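Local coordinates for dihydroneopterin aldolase (Burkholderia thailandensis, PDB 3V9O), which belongs to the dihydroneopterin aldolase family, whose subunits fold as an antiparallel sheet with two helices on one face, and binds guanine between neighbouring subunits, at residues Arg24-Val32 with Val73-Val82; Gln94-Ala102 with Asp128-Arg136. All coordinates share one frame; numbering follows the deposited sequence. Where two conformers were deposited one is given.

Overall arrangement
Contacts 1 and 2 lay the two consecutive helices of the chain on one four-stranded antiparallel sheet, each over an outermost strand of the chain's own sheet: 73-82 leads into helix 76-87 over strand 22-34; helix 94-106, which begins with 94-102, lies over strand 127-137. Their centres are about 14 Å apart, and they meet where Val-82 CG2 lies 4.1 Å from Ile-101 CG2. Each contact reaches a guanine, but not the same one. Residues 73-75 of contact 1 and Gln-94 and Glu-95 of contact 2 are the two halves of one kind of pocket, which is completed by the other half from a neighbouring subunit, so both sites are built across subunit interfaces.

Contact 1 (Arg24-Val32 with Val73-Val82); sequences RLYLRNHEV and VDYDLMKQSV. With GUN (guanine), chain G.
Strand 24-32 packs against helix 76-82 at 8.5 Å between axes and an angle of 49°, with Leu-25 facing Tyr-75 and Leu-27 facing Met-78. Met-78 fills the middle: its chain bends at the last torsion (chi3 -73°) and lays CE on the strand backbone, 3.6 Å from Tyr-26 C, while SD rests beside Leu-27 CB. Leu-25 sends CD1 to the loop ahead of the helix, 4.1 Å from Val-73 CG1. With CG anti to the backbone N (chi1 175°), the His-30 ring extends to Lys-79 and Val-82. Lys-79 CG makes an off-centre CH-pi contact 4.2 Å from the ring centroid, and Val-82 CG1 comes within 3.6 Å of His-30 CD2. A water 2.6 Å from His-30 NE2 donates a weak bond to Lys-79 O.

Before the helix, Asp-74 OD1 caps Asp-76 N and also accepts from guanine N9. Tyr-75 N donates to guanine N3 at 3.0 Å, Val-73 O accepts from N2, and guanine lies over one face of the Tyr-75 ring, its C4 3.4 Å above the ring plane and over its centre. Glu-95 and Gln-94 of the second subunit bind the same guanine. Lys-79 reaches Asp-126 of that subunit. Strand 24-32 pairs with strand 47-58 on one side and with a strand of the second subunit on the other, while Leu-77, Ser-81 and Val-82 pack against helix 94-106.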
loop_
_atom_site.group_PDB
_atom_site.type_symbol
_atom_site.label_atom_id
_atom_site.label_comp_id
_atom_site.label_asym_id
_atom_site.label_seq_id
_atom_site.Cartn_x
_atom_site.Cartn_y
_atom_site.Cartn_z
ATOM N N ARG A 24 -4.869 -6.521 13.427
ATOM C CA ARG A 24 -3.454 -6.255 13.103
ATOM C C ARG A 24 -2.910 -5.226 14.054
ATOM O O ARG A 24 -3.467 -4.132 14.191
ATOM C CB ARG A 24 -3.344 -5.727 11.682
ATOM C CG ARG A 24 -1.913 -5.295 11.279
ATOM C CD ARG A 24 -1.829 -5.035 9.755
ATOM N NE ARG A 24 -2.498 -3.791 9.371
ATOM C CZ ARG A 24 -1.870 -2.616 9.179
ATOM N NH1 ARG A 24 -0.556 -2.519 9.337
ATOM N NH2 ARG A 24 -2.569 -1.529 8.814
ATOM N N LEU A 25 -1.838 -5.537 14.763
ATOM C CA LEU A 25 -1.080 -4.567 15.545
ATOM C C LEU A 25 0.116 -4.200 14.687
ATOM O O LEU A 25 0.647 -5.061 13.998
ATOM C CB LEU A 25 -0.576 -5.237 16.826
ATOM C CG LEU A 25 -1.615 -6.027 17.669
ATOM C CD1 LEU A 25 -0.902 -6.619 18.875
ATOM C CD2 LEU A 25 -2.757 -5.160 18.127
ATOM N N TYR A 26 0.513 -2.930 14.679
ATOM C CA TYR A 26 1.591 -2.546 13.764
ATOM C C TYR A 26 2.505 -1.518 14.427
ATOM O O TYR A 26 2.104 -0.629 15.161
ATOM C CB TYR A 26 1.042 -2.078 12.407
ATOM C CG TYR A 26 0.143 -0.869 12.419
ATOM C CD1 TYR A 26 0.681 0.429 12.293
ATOM C CD2 TYR A 26 -1.248 -1.013 12.488
ATOM C CE1 TYR A 26 -0.142 1.531 12.220
ATOM C CE2 TYR A 26 -2.080 0.082 12.421
ATOM C CZ TYR A 26 -1.558 1.365 12.300
ATOM O OH TYR A 26 -2.406 2.442 12.169
ATOM N N LEU A 27 3.784 -1.672 14.046
ATOM C CA LEU A 27 4.841 -0.735 14.451
ATOM C C LEU A 27 5.427 -0.178 13.167
ATOM O O LEU A 27 5.940 -0.921 12.285
ATOM C CB LEU A 27 5.920 -1.546 15.205
ATOM C CG LEU A 27 6.927 -0.633 15.905
ATOM C CD1 LEU A 27 6.309 0.181 17.031
ATOM C CD2 LEU A 27 8.091 -1.543 16.437
ATOM N N ARG A 28 5.298 1.140 12.968
ATOM C CA ARG A 28 5.746 1.778 11.739
ATOM C C ARG A 28 7.058 2.509 11.936
ATOM O O ARG A 28 7.169 3.370 12.827
ATOM C CB ARG A 28 4.699 2.778 11.181
ATOM C CG ARG A 28 5.106 3.322 9.835
ATOM C CD ARG A 28 4.006 3.953 8.975
ATOM N NE ARG A 28 3.530 5.186 9.580
ATOM C CZ ARG A 28 2.336 5.337 10.188
ATOM N NH1 ARG A 28 1.453 4.374 10.223
ATOM N NH2 ARG A 28 2.065 6.513 10.700
ATOM N N ASN A 29 8.012 2.167 11.068
ATOM C CA ASN A 29 9.343 2.855 10.992
ATOM C C ASN A 29 10.010 2.975 12.359
ATOM O O ASN A 29 10.260 4.114 12.837
ATOM C CB ASN A 29 9.261 4.183 10.282
ATOM C CG ASN A 29 8.807 4.023 8.845
ATOM O OD1 ASN A 29 9.136 2.994 8.189
ATOM N ND2 ASN A 29 8.100 5.022 8.318
ATOM N N HIS A 30 10.319 1.825 12.975
ATOM C CA HIS A 30 11.141 1.812 14.155
ATOM C C HIS A 30 12.585 1.882 13.690
ATOM O O HIS A 30 13.080 0.979 13.044
ATOM C CB HIS A 30 10.873 0.513 14.931
ATOM C CG HIS A 30 11.749 0.321 16.108
ATOM N ND1 HIS A 30 12.299 1.359 16.810
ATOM C CD2 HIS A 30 12.117 -0.810 16.763
ATOM C CE1 HIS A 30 13.012 0.887 17.826
ATOM N NE2 HIS A 30 12.933 -0.426 17.799
ATOM N N GLU A 31 13.274 2.949 14.037
ATOM C CA GLU A 31 14.691 3.093 13.677
ATOM C C GLU A 31 15.579 2.626 14.833
ATOM O O GLU A 31 15.338 2.886 16.002
ATOM C CB GLU A 31 15.020 4.530 13.298
ATOM C CG GLU A 31 15.007 5.537 14.388
ATOM C CD GLU A 31 15.671 6.820 14.015
ATOM O OE1 GLU A 31 15.944 7.088 12.817
ATOM O OE2 GLU A 31 15.940 7.608 14.940
ATOM N N VAL A 32 16.660 1.956 14.407
ATOM C CA VAL A 32 17.728 1.591 15.322
ATOM C C VAL A 32 19.056 1.902 14.657
ATOM O O VAL A 32 19.166 2.005 13.417
ATOM C CB VAL A 32 17.679 0.086 15.702
ATOM C CG1 VAL A 32 16.360 -0.282 16.424
ATOM C CG2 VAL A 32 17.919 -0.833 14.506
ATOM N N VAL A 73 -3.276 -8.500 23.519
ATOM C CA VAL A 73 -1.834 -8.717 23.338
ATOM C C VAL A 73 -1.168 -7.338 23.350
ATOM O O VAL A 73 -1.480 -6.489 22.546
ATOM C CB VAL A 73 -1.507 -9.443 22.003
ATOM C CG1 VAL A 73 0.011 -9.446 21.766
ATOM C CG2 VAL A 73 -2.061 -10.888 22.044
ATOM N N ASP A 74 -0.327 -7.102 24.360
ATOM C CA ASP A 74 0.350 -5.804 24.524
ATOM C C ASP A 74 1.250 -5.520 23.325
ATOM O O ASP A 74 2.189 -6.283 23.038
ATOM C CB ASP A 74 1.174 -5.873 25.797
ATOM C CG ASP A 74 1.729 -4.519 26.240
ATOM O OD1 ASP A 74 1.970 -3.660 25.391
ATOM O OD2 ASP A 74 1.995 -4.397 27.473
ATOM N N TYR A 75 0.980 -4.471 22.581
ATOM C CA TYR A 75 1.763 -4.213 21.406
ATOM C C TYR A 75 3.191 -3.726 21.676
ATOM O O TYR A 75 4.007 -3.731 20.730
ATOM C CB TYR A 75 1.001 -3.245 20.460
ATOM C CG TYR A 75 0.570 -1.900 20.983
ATOM C CD1 TYR A 75 1.412 -1.089 21.741
ATOM C CD2 TYR A 75 -0.678 -1.383 20.623
ATOM C CE1 TYR A 75 0.982 0.189 22.149
ATOM C CE2 TYR A 75 -1.108 -0.124 21.026
ATOM C CZ TYR A 75 -0.264 0.649 21.812
ATOM O OH TYR A 75 -0.718 1.891 22.177
ATOM N N ASP A 76 3.536 -3.476 22.939
ATOM C CA ASP A 76 4.942 -3.219 23.299
ATOM C C ASP A 76 5.850 -4.419 22.971
ATOM O O ASP A 76 7.068 -4.248 22.894
ATOM C CB ASP A 76 5.118 -2.875 24.774
ATOM C CG ASP A 76 4.573 -1.478 25.154
ATOM O OD1 ASP A 76 4.202 -0.657 24.287
ATOM O OD2 ASP A 76 4.543 -1.233 26.377
ATOM N N LEU A 77 5.274 -5.602 22.807
ATOM C CA LEU A 77 6.061 -6.755 22.439
ATOM C C LEU A 77 6.822 -6.576 21.136
ATOM O O LEU A 77 7.943 -7.104 21.005
ATOM C CB LEU A 77 5.144 -7.965 22.374
ATOM C CG LEU A 77 5.696 -9.253 21.819
ATOM C CD1 LEU A 77 6.341 -9.959 23.001
ATOM C CD2 LEU A 77 4.562 -10.084 21.166
ATOM N N MET A 78 6.302 -5.787 20.184
ATOM C CA MET A 78 7.022 -5.608 18.919
ATOM C C MET A 78 8.350 -4.863 19.148
ATOM O O MET A 78 9.422 -5.382 18.735
ATOM C CB MET A 78 6.149 -4.875 17.910
ATOM C CG MET A 78 4.948 -5.690 17.467
ATOM S SD MET A 78 3.905 -4.898 16.248
ATOM C CE MET A 78 3.068 -3.634 17.274
ATOM N N LYS A 79 8.330 -3.690 19.783
ATOM C CA LYS A 79 9.564 -2.964 20.008
ATOM C C LYS A 79 10.484 -3.782 20.921
ATOM O O LYS A 79 11.700 -3.816 20.668
ATOM C CB LYS A 79 9.250 -1.558 20.574
ATOM C CG LYS A 79 10.469 -0.649 20.691
ATOM C CD LYS A 79 10.196 0.788 21.153
ATOM C CE LYS A 79 11.578 1.393 21.601
ATOM N NZ LYS A 79 11.581 2.760 22.043
ATOM N N GLN A 80 9.950 -4.470 21.917
ATOM C CA GLN A 80 10.787 -5.297 22.812
ATOM C C GLN A 80 11.525 -6.378 22.049
ATOM O O GLN A 80 12.711 -6.647 22.340
ATOM C CB GLN A 80 9.879 -5.930 23.867
ATOM C CG GLN A 80 9.499 -4.944 24.969
ATOM C CD GLN A 80 8.326 -5.395 25.845
ATOM O OE1 GLN A 80 7.743 -6.478 25.656
ATOM N NE2 GLN A 80 7.949 -4.533 26.791
ATOM N N SER A 81 10.834 -7.053 21.153
ATOM C CA SER A 81 11.473 -8.100 20.386
ATOM C C SER A 81 12.549 -7.557 19.463
ATOM O O SER A 81 13.629 -8.185 19.347
ATOM C CB SER A 81 10.455 -8.942 19.647
ATOM O OG SER A 81 9.529 -9.413 20.603
ATOM N N VAL A 82 12.301 -6.422 18.815
ATOM C CA VAL A 82 13.360 -5.827 17.985
ATOM C C VAL A 82 14.538 -5.502 18.880
ATOM O O VAL A 82 15.689 -5.853 18.548
ATOM C CB VAL A 82 12.845 -4.557 17.323
ATOM C CG1 VAL A 82 14.025 -3.852 16.610
ATOM C CG2 VAL A 82 11.776 -4.946 16.304
HETATM N N9 GUN G . 0.245 -1.378 25.291
HETATM C C8 GUN G . 0.057 -0.101 25.801
HETATM N N7 GUN G . -1.135 0.499 25.343
HETATM C C5 GUN G . -1.696 -0.512 24.585
HETATM C C6 GUN G . -2.947 -0.553 23.808
HETATM O O6 GUN G . -3.774 0.370 23.735
HETATM N N1 GUN G . -3.203 -1.743 23.128
HETATM C C2 GUN G . -2.300 -2.805 23.097
HETATM N N2 GUN G . -2.583 -3.915 22.337
HETATM N N3 GUN G . -1.105 -2.777 23.831
HETATM C C4 GUN G . -0.870 -1.609 24.528
HETATM O O HOH W 1 14.098 -1.696 19.725
#

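Contact 2 (Gln94-Ala102 with Asp128-Arg136); sequences QETLCDAIA and DAVGVEVFR. With GUN (guanine), chain B.
Gln-94 and Val-130 supply the polar link: Gln-94 NE2 donates to Val-130 O over 3.1 Å, nearly straight at 177°. The carbonyl oxygen lies in the amide plane, whereas the donor stands 46° out of the carbonyl plane. Val-132 directs CG2 at Gln-94 CB, 3.8 Å away, and meets the side chain of Glu-95 at about a right angle. Cys-98 SG is directed at the strand, 3.7 Å from Val-132 O and 4.1 Å from Val-134 CG2. That same methyl of Val-134 touches Ala-102 CB, and its other branch, CG1, lies 3.6 Å from Asp-99 OD1. Helix 94-102 thus packs against strand 129-136, outermost in the chain's own sheet, its first turn forming part of the guanine pocket. Glu-95 folds at chi2 (82°), bringing its carboxylate to guanine. There OE1 accepts from guanine N1 and OE2 from N2 at 2.7 Å, while Gln-94 N donates a hydrogen bond to guanine O6.

Outside this shell, Thr-118 OG1 is hydrogen-bonded to Gln-94 OE1, and Tyr-75 OH of the third subunit to its NE2, so both ends of the amide are held. Arg-23 of that subunit pairs with Asp-99, and Val-73, Asp-74 and Tyr-75 of the same subunit complete the site. The two carboxylate oxygens of Glu-95 and the backbone N-H of Gln-94 match the N2, N1 and O6 edge of the base, which would favour a donor-donor-acceptor pattern.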
loop_
_atom_site.group_PDB
_atom_site.type_symbol
_atom_site.label_atom_id
_atom_site.label_comp_id
_atom_site.label_asym_id
_atom_site.label_seq_id
_atom_site.Cartn_x
_atom_site.Cartn_y
_atom_site.Cartn_z
ATOM N N GLN A 94 20.866 -8.516 6.603
ATOM C CA GLN A 94 19.504 -8.116 6.946
ATOM C C GLN A 94 18.631 -9.345 7.185
ATOM O O GLN A 94 17.810 -9.310 8.104
ATOM C CB GLN A 94 18.875 -7.257 5.842
ATOM C CG GLN A 94 19.528 -5.867 5.732
ATOM C CD GLN A 94 18.591 -4.870 5.070
ATOM O OE1 GLN A 94 17.434 -4.733 5.436
ATOM N NE2 GLN A 94 19.083 -4.131 4.063
ATOM N N GLU A 95 18.786 -10.415 6.413
ATOM C CA GLU A 95 17.997 -11.629 6.627
ATOM C C GLU A 95 18.174 -12.156 8.035
ATOM O O GLU A 95 17.203 -12.594 8.636
ATOM C CB GLU A 95 18.402 -12.738 5.665
ATOM C CG GLU A 95 17.917 -12.533 4.209
ATOM C CD GLU A 95 18.789 -11.602 3.359
ATOM O OE1 GLU A 95 19.664 -10.850 3.852
ATOM O OE2 GLU A 95 18.591 -11.631 2.134
ATOM N N THR A 96 19.389 -12.101 8.559
ATOM C CA THR A 96 19.617 -12.615 9.928
ATOM C C THR A 96 18.770 -11.846 10.941
ATOM O O THR A 96 18.096 -12.448 11.776
ATOM C CB THR A 96 21.061 -12.542 10.245
ATOM O OG1 THR A 96 21.766 -13.405 9.331
ATOM C CG2 THR A 96 21.350 -12.997 11.660
ATOM N N LEU A 97 18.714 -10.530 10.830
ATOM C CA LEU A 97 17.938 -9.725 11.760
ATOM C C LEU A 97 16.466 -9.903 11.506
ATOM O O LEU A 97 15.702 -10.093 12.478
ATOM C CB LEU A 97 18.352 -8.257 11.561
ATOM C CG LEU A 97 17.563 -7.269 12.439
ATOM C CD1 LEU A 97 17.757 -7.505 13.899
ATOM C CD2 LEU A 97 17.947 -5.777 12.072
ATOM N N CYS A 98 16.031 -9.830 10.259
ATOM C CA CYS A 98 14.630 -9.929 9.952
ATOM C C CYS A 98 14.041 -11.266 10.396
ATOM O O CYS A 98 12.956 -11.280 10.998
ATOM C CB CYS A 98 14.481 -9.728 8.436
ATOM S SG CYS A 98 12.770 -9.521 7.888
ATOM N N ASP A 99 14.726 -12.332 10.074
ATOM C CA ASP A 99 14.251 -13.666 10.422
ATOM C C ASP A 99 14.217 -13.827 11.948
ATOM O O ASP A 99 13.276 -14.490 12.474
ATOM C CB ASP A 99 15.185 -14.722 9.851
ATOM C CG ASP A 99 15.133 -14.849 8.308
ATOM O OD1 ASP A 99 14.290 -14.204 7.634
ATOM O OD2 ASP A 99 15.984 -15.612 7.807
ATOM N N ALA A 100 15.189 -13.265 12.682
ATOM C CA ALA A 100 15.211 -13.400 14.125
ATOM C C ALA A 100 14.056 -12.660 14.769
ATOM O O ALA A 100 13.446 -13.198 15.712
ATOM C CB ALA A 100 16.545 -12.913 14.701
ATOM N N ILE A 101 13.674 -11.486 14.260
ATOM C CA ILE A 101 12.572 -10.729 14.809
ATOM C C ILE A 101 11.300 -11.510 14.531
ATOM O O ILE A 101 10.448 -11.673 15.444
ATOM C CB ILE A 101 12.495 -9.343 14.174
ATOM C CG1 ILE A 101 13.684 -8.502 14.647
ATOM C CG2 ILE A 101 11.196 -8.602 14.624
ATOM C CD1 ILE A 101 13.899 -7.268 13.710
ATOM N N ALA A 102 11.148 -12.018 13.300
ATOM C CA ALA A 102 9.939 -12.784 13.006
ATOM C C ALA A 102 9.821 -14.028 13.883
ATOM O O ALA A 102 8.711 -14.315 14.393
ATOM C CB ALA A 102 9.883 -13.179 11.523
ATOM N N ASP A 128 16.225 5.323 -1.940
ATOM C CA ASP A 128 15.690 5.618 -0.610
ATOM C C ASP A 128 16.009 4.496 0.377
ATOM O O ASP A 128 16.205 4.775 1.577
ATOM C CB ASP A 128 14.190 5.881 -0.621
ATOM C CG ASP A 128 13.839 7.253 -1.142
ATOM O OD1 ASP A 128 14.731 8.072 -1.478
ATOM O OD2 ASP A 128 12.617 7.526 -1.269
ATOM N N ALA A 129 15.955 3.235 -0.048
ATOM C CA ALA A 129 16.271 2.103 0.857
ATOM C C ALA A 129 16.442 0.811 0.116
ATOM O O ALA A 129 15.940 0.702 -1.031
ATOM C CB ALA A 129 15.138 1.918 1.885
ATOM N N VAL A 130 17.114 -0.155 0.714
ATOM C CA VAL A 130 17.051 -1.531 0.238
ATOM C C VAL A 130 16.729 -2.359 1.480
ATOM O O VAL A 130 17.304 -2.121 2.550
ATOM C CB VAL A 130 18.403 -1.954 -0.447
ATOM C CG1 VAL A 130 19.557 -2.010 0.544
ATOM C CG2 VAL A 130 18.252 -3.296 -1.191
ATOM N N GLY A 131 15.861 -3.333 1.293
ATOM C CA GLY A 131 15.372 -4.089 2.442
ATOM C C GLY A 131 14.954 -5.483 2.100
ATOM O O GLY A 131 15.006 -5.982 0.982
ATOM N N VAL A 132 14.571 -6.161 3.199
ATOM C CA VAL A 132 14.158 -7.566 3.221
ATOM C C VAL A 132 12.860 -7.697 4.003
ATOM O O VAL A 132 12.738 -7.077 5.085
ATOM C CB VAL A 132 15.248 -8.455 3.882
ATOM C CG1 VAL A 132 14.742 -9.943 4.055
ATOM C CG2 VAL A 132 16.558 -8.323 3.061
ATOM N N GLU A 133 11.924 -8.506 3.522
ATOM C CA GLU A 133 10.645 -8.691 4.242
ATOM C C GLU A 133 10.294 -10.156 4.258
ATOM O O GLU A 133 10.466 -10.880 3.256
ATOM C CB GLU A 133 9.559 -7.897 3.541
ATOM C CG GLU A 133 8.146 -8.074 4.197
ATOM C CD GLU A 133 7.125 -7.351 3.417
ATOM O OE1 GLU A 133 6.756 -7.872 2.371
ATOM O OE2 GLU A 133 6.758 -6.220 3.804
ATOM N N VAL A 134 9.760 -10.597 5.398
ATOM C CA VAL A 134 9.141 -11.912 5.502
ATOM C C VAL A 134 7.728 -11.815 6.031
ATOM O O VAL A 134 7.402 -10.852 6.755
ATOM C CB VAL A 134 9.893 -12.897 6.386
ATOM C CG1 VAL A 134 11.333 -13.092 5.818
ATOM C CG2 VAL A 134 9.977 -12.458 7.796
ATOM N N PHE A 135 6.895 -12.777 5.712
ATOM C CA PHE A 135 5.503 -12.855 6.207
ATOM C C PHE A 135 5.245 -14.315 6.504
ATOM O O PHE A 135 5.233 -15.144 5.589
ATOM C CB PHE A 135 4.534 -12.316 5.129
ATOM C CG PHE A 135 3.189 -11.782 5.642
ATOM C CD1 PHE A 135 2.586 -12.273 6.773
ATOM C CD2 PHE A 135 2.549 -10.742 4.956
ATOM C CE1 PHE A 135 1.285 -11.825 7.172
ATOM C CE2 PHE A 135 1.294 -10.229 5.382
ATOM C CZ PHE A 135 0.677 -10.782 6.506
ATOM N N ARG A 136 5.119 -14.613 7.767
ATOM C CA ARG A 136 4.976 -15.979 8.260
ATOM C C ARG A 136 3.615 -16.160 8.919
ATOM O O ARG A 136 3.247 -15.392 9.802
ATOM C CB ARG A 136 6.074 -16.265 9.290
ATOM C CG ARG A 136 7.530 -16.321 8.746
ATOM C CD ARG A 136 7.767 -17.509 7.799
ATOM N NE ARG A 136 7.319 -17.149 6.464
ATOM C CZ ARG A 136 6.882 -17.989 5.530
ATOM N NH1 ARG A 136 6.823 -19.300 5.746
ATOM N NH2 ARG A 136 6.492 -17.494 4.369
HETATM N N9 GUN B . 24.197 -7.489 -0.016
HETATM C C8 GUN B . 24.885 -6.748 0.935
HETATM N N7 GUN B . 24.326 -6.864 2.225
HETATM C C5 GUN B . 23.305 -7.772 2.018
HETATM C C6 GUN B . 22.309 -8.331 2.949
HETATM O O6 GUN B . 22.249 -8.085 4.164
HETATM N N1 GUN B . 21.388 -9.219 2.395
HETATM C C2 GUN B . 21.337 -9.502 1.031
HETATM N N2 GUN B . 20.349 -10.324 0.544
HETATM N N3 GUN B . 22.277 -8.974 0.134
HETATM C C4 GUN B . 23.207 -8.119 0.692
#